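Long-range contacts in imidazoleglycerol-phosphate dehydratase (PDB 5DNL), which catalyses the dehydration of D-erythro-1-(imidazol-4-yl)glycerol 3-phosphate to 3-(imidazol-4-yl)-2-oxopropyl phosphate, the sixth step of histidine biosynthesis: residues Asp28-Ala33 and Ile147-Phe152; Asp86-Val91 and Gln138-Asn143. One frame throughout, in Å; residues are numbered along the deposited sequence.

Overall arrangement
Imidazoleglycerol-phosphate dehydratase illustrates how a metal site built between two helices can lie next to a strand pairing elsewhere in the chain. Contact 1 pairs helix 25-38 with helix 144-162 and supplies two ligands of a manganese ion that also holds the inhibitor. Contact 2, whose centre lies about 13 Å from that of contact 1, joins strands 87-94 and 133-140 and includes the turn from which helix 144-162 starts. Ile147 ties the two together: its CD1 packs on Gln138 OE1 at 3.4 Å, and its backbone N lies 3.7 Å from Ala87 CB. At the helix start, the nearest atoms of the Asn143 side chain and a bound manganese ion are about 6 Å apart.

Contact 1 (Asp28-Ala33 and Ile147-Phe152); sequences DHMLTA and IVEAAF. With MN (manganese (II) ion), chain E; 5DL ([(2S)-2-hydroxy-3-(1H-1,2,4-triazol-1-yl)propyl]phosphonic acid), chain F.
His29 and Glu149 meet through a shared manganese ion, which His29 NE2 binds at 2.2 Å and Glu149 OE1 at 2.1 Å. Their side chains cross at about a right angle, with the imidazole and carboxylate planes 76° apart. His29 NE2 and Glu149 OE1 lie 3.1 Å apart, yet no hydrogen bond links them, since both are committed to the metal. His29 is carried out to it with CG anti to the backbone N (chi1 -179°), and Glu149 reaches it on an extended chain. Both helices run in broadly the same direction, 38° apart.

Between the two helices lies Met30. Its CB sits over the centre of the Phe152 ring, 3.4 Å from the centroid, a CH-pi contact on the ring face. The chain then bends at chi2 and chi3, so that SD lies obliquely to the same ring in a Met-aromatic contact and touches Val148 CG1, while CE lies against CB and CG of Glu149. The stem of the metal-binding carboxylate is thus packed by its apolar neighbour.

The inhibitor adds triazole N1 and hydroxyl O13, which bind the manganese ion at 2.2 and 2.3 Å; O13 lies at the imidazole edge, in its plane. His145 of the same chain and His53 of a second subunit fill the remaining two positions. Six ligands therefore surround the manganese, and because one comes from a neighbouring chain, the site depends on the assembly. Coordination by the triazole and hydroxyl is consistent with an inhibitor that occupies metal positions available to the substrate.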
loop_
_atom_site.group_PDB
_atom_site.type_symbol
_atom_site.label_atom_id
_atom_site.label_comp_id
_atom_site.label_asym_id
_atom_site.label_seq_id
_atom_site.Cartn_x
_atom_site.Cartn_y
_atom_site.Cartn_z
ATOM N N ASP A 28 -22.964 33.186 -27.271
ATOM C CA ASP A 28 -22.751 34.180 -28.339
ATOM C C ASP A 28 -21.262 34.348 -28.627
ATOM O O ASP A 28 -20.870 34.392 -29.786
ATOM C CB ASP A 28 -23.332 35.560 -27.984
ATOM C CG ASP A 28 -24.847 35.611 -27.974
ATOM O OD1 ASP A 28 -25.512 34.684 -28.463
ATOM O OD2 ASP A 28 -25.355 36.640 -27.452
ATOM N N HIS A 29 -20.453 34.416 -27.578
ATOM C CA HIS A 29 -18.995 34.544 -27.706
ATOM C C HIS A 29 -18.398 33.296 -28.361
ATOM O O HIS A 29 -17.589 33.398 -29.259
ATOM C CB HIS A 29 -18.364 34.828 -26.340
ATOM C CG HIS A 29 -16.884 35.011 -26.368
ATOM N ND1 HIS A 29 -16.233 35.759 -27.328
ATOM C CD2 HIS A 29 -15.929 34.595 -25.508
ATOM C CE1 HIS A 29 -14.934 35.746 -27.085
ATOM N NE2 HIS A 29 -14.730 35.075 -25.969
ATOM N N MET A 30 -18.810 32.116 -27.912
ATOM C CA MET A 30 -18.287 30.871 -28.463
ATOM C C MET A 30 -18.641 30.717 -29.937
ATOM O O MET A 30 -17.806 30.295 -30.724
ATOM C CB MET A 30 -18.807 29.668 -27.674
ATOM C CG MET A 30 -18.291 29.542 -26.245
ATOM S SD MET A 30 -16.508 29.613 -26.038
ATOM C CE MET A 30 -16.315 31.340 -25.641
ATOM N N LEU A 31 -19.875 31.067 -30.297
ATOM C CA LEU A 31 -20.303 30.987 -31.694
ATOM C C LEU A 31 -19.629 32.037 -32.553
ATOM O O LEU A 31 -19.368 31.787 -33.727
ATOM C CB LEU A 31 -21.813 31.089 -31.834
ATOM C CG LEU A 31 -22.622 29.951 -31.219
ATOM C CD1 LEU A 31 -24.093 30.325 -31.198
ATOM C CD2 LEU A 31 -22.400 28.642 -31.976
ATOM N N THR A 32 -19.367 33.207 -31.988
ATOM C CA THR A 32 -18.602 34.241 -32.702
ATOM C C THR A 32 -17.212 33.717 -33.037
ATOM O O THR A 32 -16.741 33.842 -34.172
ATOM C CB THR A 32 -18.560 35.540 -31.890
ATOM O OG1 THR A 32 -19.894 36.035 -31.733
ATOM C CG2 THR A 32 -17.722 36.614 -32.577
ATOM N N ALA A 33 -16.578 33.050 -32.070
ATOM C CA ALA A 33 -15.283 32.400 -32.300
ATOM C C ALA A 33 -15.408 31.327 -33.381
ATOM O O ALA A 33 -14.645 31.298 -34.330
ATOM C CB ALA A 33 -14.764 31.792 -31.002
ATOM N N ILE A 147 -9.961 26.845 -22.280
ATOM C CA ILE A 147 -10.178 25.492 -22.807
ATOM C C ILE A 147 -11.377 25.463 -23.750
ATOM O O ILE A 147 -11.284 24.952 -24.876
ATOM C CB ILE A 147 -10.340 24.461 -21.662
ATOM C CG1 ILE A 147 -9.019 24.301 -20.916
ATOM C CG2 ILE A 147 -10.812 23.122 -22.201
ATOM C CD1 ILE A 147 -9.137 23.658 -19.541
ATOM N N VAL A 148 -12.505 25.992 -23.293
ATOM C CA VAL A 148 -13.746 25.916 -24.074
ATOM C C VAL A 148 -13.623 26.805 -25.326
ATOM O O VAL A 148 -13.991 26.386 -26.435
ATOM C CB VAL A 148 -14.954 26.264 -23.216
ATOM C CG1 VAL A 148 -16.238 26.342 -24.036
ATOM C CG2 VAL A 148 -15.135 25.222 -22.120
ATOM N N GLU A 149 -13.103 28.024 -25.175
ATOM C CA GLU A 149 -12.956 28.880 -26.358
ATOM C C GLU A 149 -11.961 28.273 -27.351
ATOM O O GLU A 149 -12.197 28.342 -28.551
ATOM C CB GLU A 149 -12.579 30.322 -25.997
ATOM C CG GLU A 149 -12.673 31.278 -27.173
ATOM C CD GLU A 149 -12.439 32.708 -26.818
ATOM O OE1 GLU A 149 -12.432 33.070 -25.612
ATOM O OE2 GLU A 149 -12.194 33.469 -27.790
ATOM N N ALA A 150 -10.853 27.693 -26.887
ATOM C CA ALA A 150 -9.948 27.008 -27.804
ATOM C C ALA A 150 -10.660 25.886 -28.573
ATOM O O ALA A 150 -10.434 25.700 -29.762
ATOM C CB ALA A 150 -8.730 26.471 -27.071
ATOM N N ALA A 151 -11.538 25.147 -27.897
ATOM C CA ALA A 151 -12.335 24.125 -28.573
ATOM C C ALA A 151 -13.223 24.703 -29.672
ATOM O O ALA A 151 -13.297 24.142 -30.756
ATOM C CB ALA A 151 -13.170 23.361 -27.561
ATOM N N PHE A 152 -13.897 25.816 -29.397
ATOM C CA PHE A 152 -14.747 26.455 -30.416
ATOM C C PHE A 152 -13.927 27.030 -31.581
ATOM O O PHE A 152 -14.318 26.868 -32.755
ATOM C CB PHE A 152 -15.664 27.525 -29.819
ATOM C CG PHE A 152 -16.922 26.974 -29.224
ATOM C CD1 PHE A 152 -16.976 26.526 -27.913
ATOM C CD2 PHE A 152 -18.077 26.909 -29.986
ATOM C CE1 PHE A 152 -18.161 26.037 -27.365
ATOM C CE2 PHE A 152 -19.273 26.405 -29.460
ATOM C CZ PHE A 152 -19.318 25.973 -28.135
HETATM MN MN MN E . -12.904 34.959 -24.722
HETATM N N1 5DL F . -10.870 34.966 -23.785
HETATM C C3 5DL F . -8.641 35.250 -23.711
HETATM N N2 5DL F . -9.714 35.142 -24.503
HETATM C C8 5DL F . -10.199 36.311 -28.122
HETATM C C7 5DL F . -10.400 36.343 -26.606
HETATM C C6 5DL F . -9.640 35.194 -25.959
HETATM C C5 5DL F . -10.436 34.979 -22.520
HETATM O O10 5DL F . -7.800 37.492 -27.937
HETATM P P9 5DL F . -8.484 36.413 -28.706
HETATM O O11 5DL F . -8.559 36.671 -30.192
HETATM O O12 5DL F . -7.804 35.070 -28.484
HETATM O O13 5DL F . -11.790 36.239 -26.263
HETATM N N4 5DL F . -9.097 35.149 -22.427
#

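Contact 2 (Asp86-Val91 and Gln138-Asn143)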
loop_
_atom_site.group_PDB
_atom_site.type_symbol
_atom_site.label_atom_id
_atom_site.label_comp_id
_atom_site.label_asym_id
_atom_site.label_seq_id
_atom_site.Cartn_x
_atom_site.Cartn_y
_atom_site.Cartn_z
ATOM N N ASP A 86 -2.700 29.049 -21.295
ATOM C CA ASP A 86 -2.446 27.706 -20.760
ATOM C C ASP A 86 -3.086 26.574 -21.536
ATOM O O ASP A 86 -2.574 25.457 -21.489
ATOM C CB ASP A 86 -2.937 27.624 -19.305
ATOM C CG ASP A 86 -4.387 28.040 -19.165
ATOM O OD1 ASP A 86 -4.678 29.253 -19.327
ATOM O OD2 ASP A 86 -5.276 27.173 -18.949
ATOM N N ALA A 87 -4.198 26.820 -22.220
ATOM C CA ALA A 87 -4.958 25.767 -22.907
ATOM C C ALA A 87 -4.295 25.365 -24.213
ATOM O O ALA A 87 -3.740 26.213 -24.934
ATOM C CB ALA A 87 -6.396 26.193 -23.174
ATOM N N LEU A 88 -4.375 24.078 -24.527
ATOM C CA LEU A 88 -3.946 23.565 -25.828
ATOM C C LEU A 88 -4.899 22.445 -26.184
ATOM O O LEU A 88 -4.950 21.455 -25.459
ATOM C CB LEU A 88 -2.501 23.068 -25.760
ATOM C CG LEU A 88 -1.904 22.622 -27.098
ATOM C CD1 LEU A 88 -1.773 23.811 -28.027
ATOM C CD2 LEU A 88 -0.557 21.957 -26.849
ATOM N N VAL A 89 -5.698 22.614 -27.227
ATOM C CA VAL A 89 -6.810 21.711 -27.492
ATOM C C VAL A 89 -6.736 21.217 -28.930
ATOM O O VAL A 89 -6.649 22.020 -29.857
ATOM C CB VAL A 89 -8.151 22.404 -27.233
ATOM C CG1 VAL A 89 -9.320 21.463 -27.543
ATOM C CG2 VAL A 89 -8.257 22.911 -25.805
ATOM N N LEU A 90 -6.777 19.897 -29.080
ATOM C CA LEU A 90 -6.849 19.256 -30.385
ATOM C C LEU A 90 -8.316 19.016 -30.754
ATOM O O LEU A 90 -9.098 18.500 -29.940
ATOM C CB LEU A 90 -6.082 17.930 -30.363
ATOM C CG LEU A 90 -6.309 16.979 -31.550
ATOM C CD1 LEU A 90 -5.864 17.550 -32.890
ATOM C CD2 LEU A 90 -5.601 15.666 -31.262
ATOM N N VAL A 91 -8.696 19.427 -31.969
ATOM C CA VAL A 91 -10.024 19.202 -32.504
ATOM C C VAL A 91 -9.856 18.448 -33.808
ATOM O O VAL A 91 -9.094 18.867 -34.685
ATOM C CB VAL A 91 -10.791 20.511 -32.744
ATOM C CG1 VAL A 91 -12.162 20.205 -33.362
ATOM C CG2 VAL A 91 -10.934 21.250 -31.440
ATOM N N GLN A 138 -8.286 17.769 -25.002
ATOM C CA GLN A 138 -7.406 18.692 -24.317
ATOM C C GLN A 138 -6.016 18.081 -24.149
ATOM O O GLN A 138 -5.881 16.977 -23.611
ATOM C CB GLN A 138 -7.990 19.067 -22.966
ATOM C CG GLN A 138 -7.148 20.024 -22.149
ATOM C CD GLN A 138 -7.850 20.442 -20.891
ATOM O OE1 GLN A 138 -9.069 20.540 -20.852
ATOM N NE2 GLN A 138 -7.080 20.654 -19.832
ATOM N N LEU A 139 -4.979 18.784 -24.614
ATOM C CA LEU A 139 -3.589 18.375 -24.433
ATOM C C LEU A 139 -2.926 19.035 -23.232
ATOM O O LEU A 139 -2.074 18.423 -22.594
ATOM C CB LEU A 139 -2.785 18.705 -25.690
ATOM C CG LEU A 139 -3.377 18.125 -26.975
ATOM C CD1 LEU A 139 -2.553 18.533 -28.173
ATOM C CD2 LEU A 139 -3.516 16.608 -26.895
ATOM N N SER A 140 -3.304 20.285 -22.943
ATOM C CA SER A 140 -2.835 21.036 -21.786
ATOM C C SER A 140 -3.922 22.020 -21.396
ATOM O O SER A 140 -4.767 22.374 -22.216
ATOM C CB SER A 140 -1.569 21.826 -22.115
ATOM O OG SER A 140 -0.566 20.998 -22.657
ATOM N N GLY A 141 -3.877 22.472 -20.151
ATOM C CA GLY A 141 -4.669 23.615 -19.741
ATOM C C GLY A 141 -5.327 23.457 -18.401
ATOM O O GLY A 141 -5.488 22.355 -17.888
ATOM N N GLU A 142 -5.730 24.604 -17.866
ATOM C CA GLU A 142 -6.436 24.690 -16.583
ATOM C C GLU A 142 -7.683 25.572 -16.616
ATOM O O GLU A 142 -8.664 25.267 -15.954
ATOM C CB GLU A 142 -5.461 25.202 -15.509
ATOM C CG GLU A 142 -4.231 24.283 -15.420
ATOM C CD GLU A 142 -3.422 24.388 -14.152
ATOM O OE1 GLU A 142 -3.482 25.421 -13.481
ATOM O OE2 GLU A 142 -2.705 23.422 -13.832
ATOM N N ASN A 143 -7.642 26.682 -17.351
ATOM C CA ASN A 143 -8.700 27.681 -17.305
ATOM C C ASN A 143 -9.918 27.313 -18.161
ATOM O O ASN A 143 -9.791 27.024 -19.351
ATOM C CB ASN A 143 -8.157 29.031 -17.769
ATOM C CG ASN A 143 -9.174 30.125 -17.666
ATOM O OD1 ASN A 143 -10.015 30.273 -18.533
ATOM N ND2 ASN A 143 -9.134 30.885 -16.573
#
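Asp86 turns its CG between its backbone N and carbonyl carbon (chi1 54°), which brings OD2 to the turn after Ser140. There this one oxygen accepts two backbone N-H groups: Glu142 N at 2.8 Å on the anti lone pair, and Asn143 N at 2.9 Å on the syn side, 26° out of the carboxylate plane. Both bonds are nearly straight, and OD1 is taken by His146 ND1. With an alanine in place of this aspartate, the N-H groups of Glu142 and Asn143 would probably lose their shared acceptor and the turn would be less firmly fixed.

Next to this turn, strands 87-94 and 133-140 pair antiparallel and are interrupted by a classic beta bulge, in which Leu139 and Ser140 both face Leu88. Leu88 O accepts from Leu139 N at 2.8 Å, nearly along its C=O axis, and from Ser140 N at 3.2 Å in the carbonyl plane. Leu88 N returns a bond to Ser140 O. Leu139 uses its CD1 against Leu90 CB, 4.2 Å away, and its CB against Leu88 CD2. Gly141 passes close to Ala87, where a side chain would clash. Asn143, at the N-cap of helix 144-162, accepts from His146 N through OD1, while its ND2 is hydrogen-bonded to Ser117 of a second subunit.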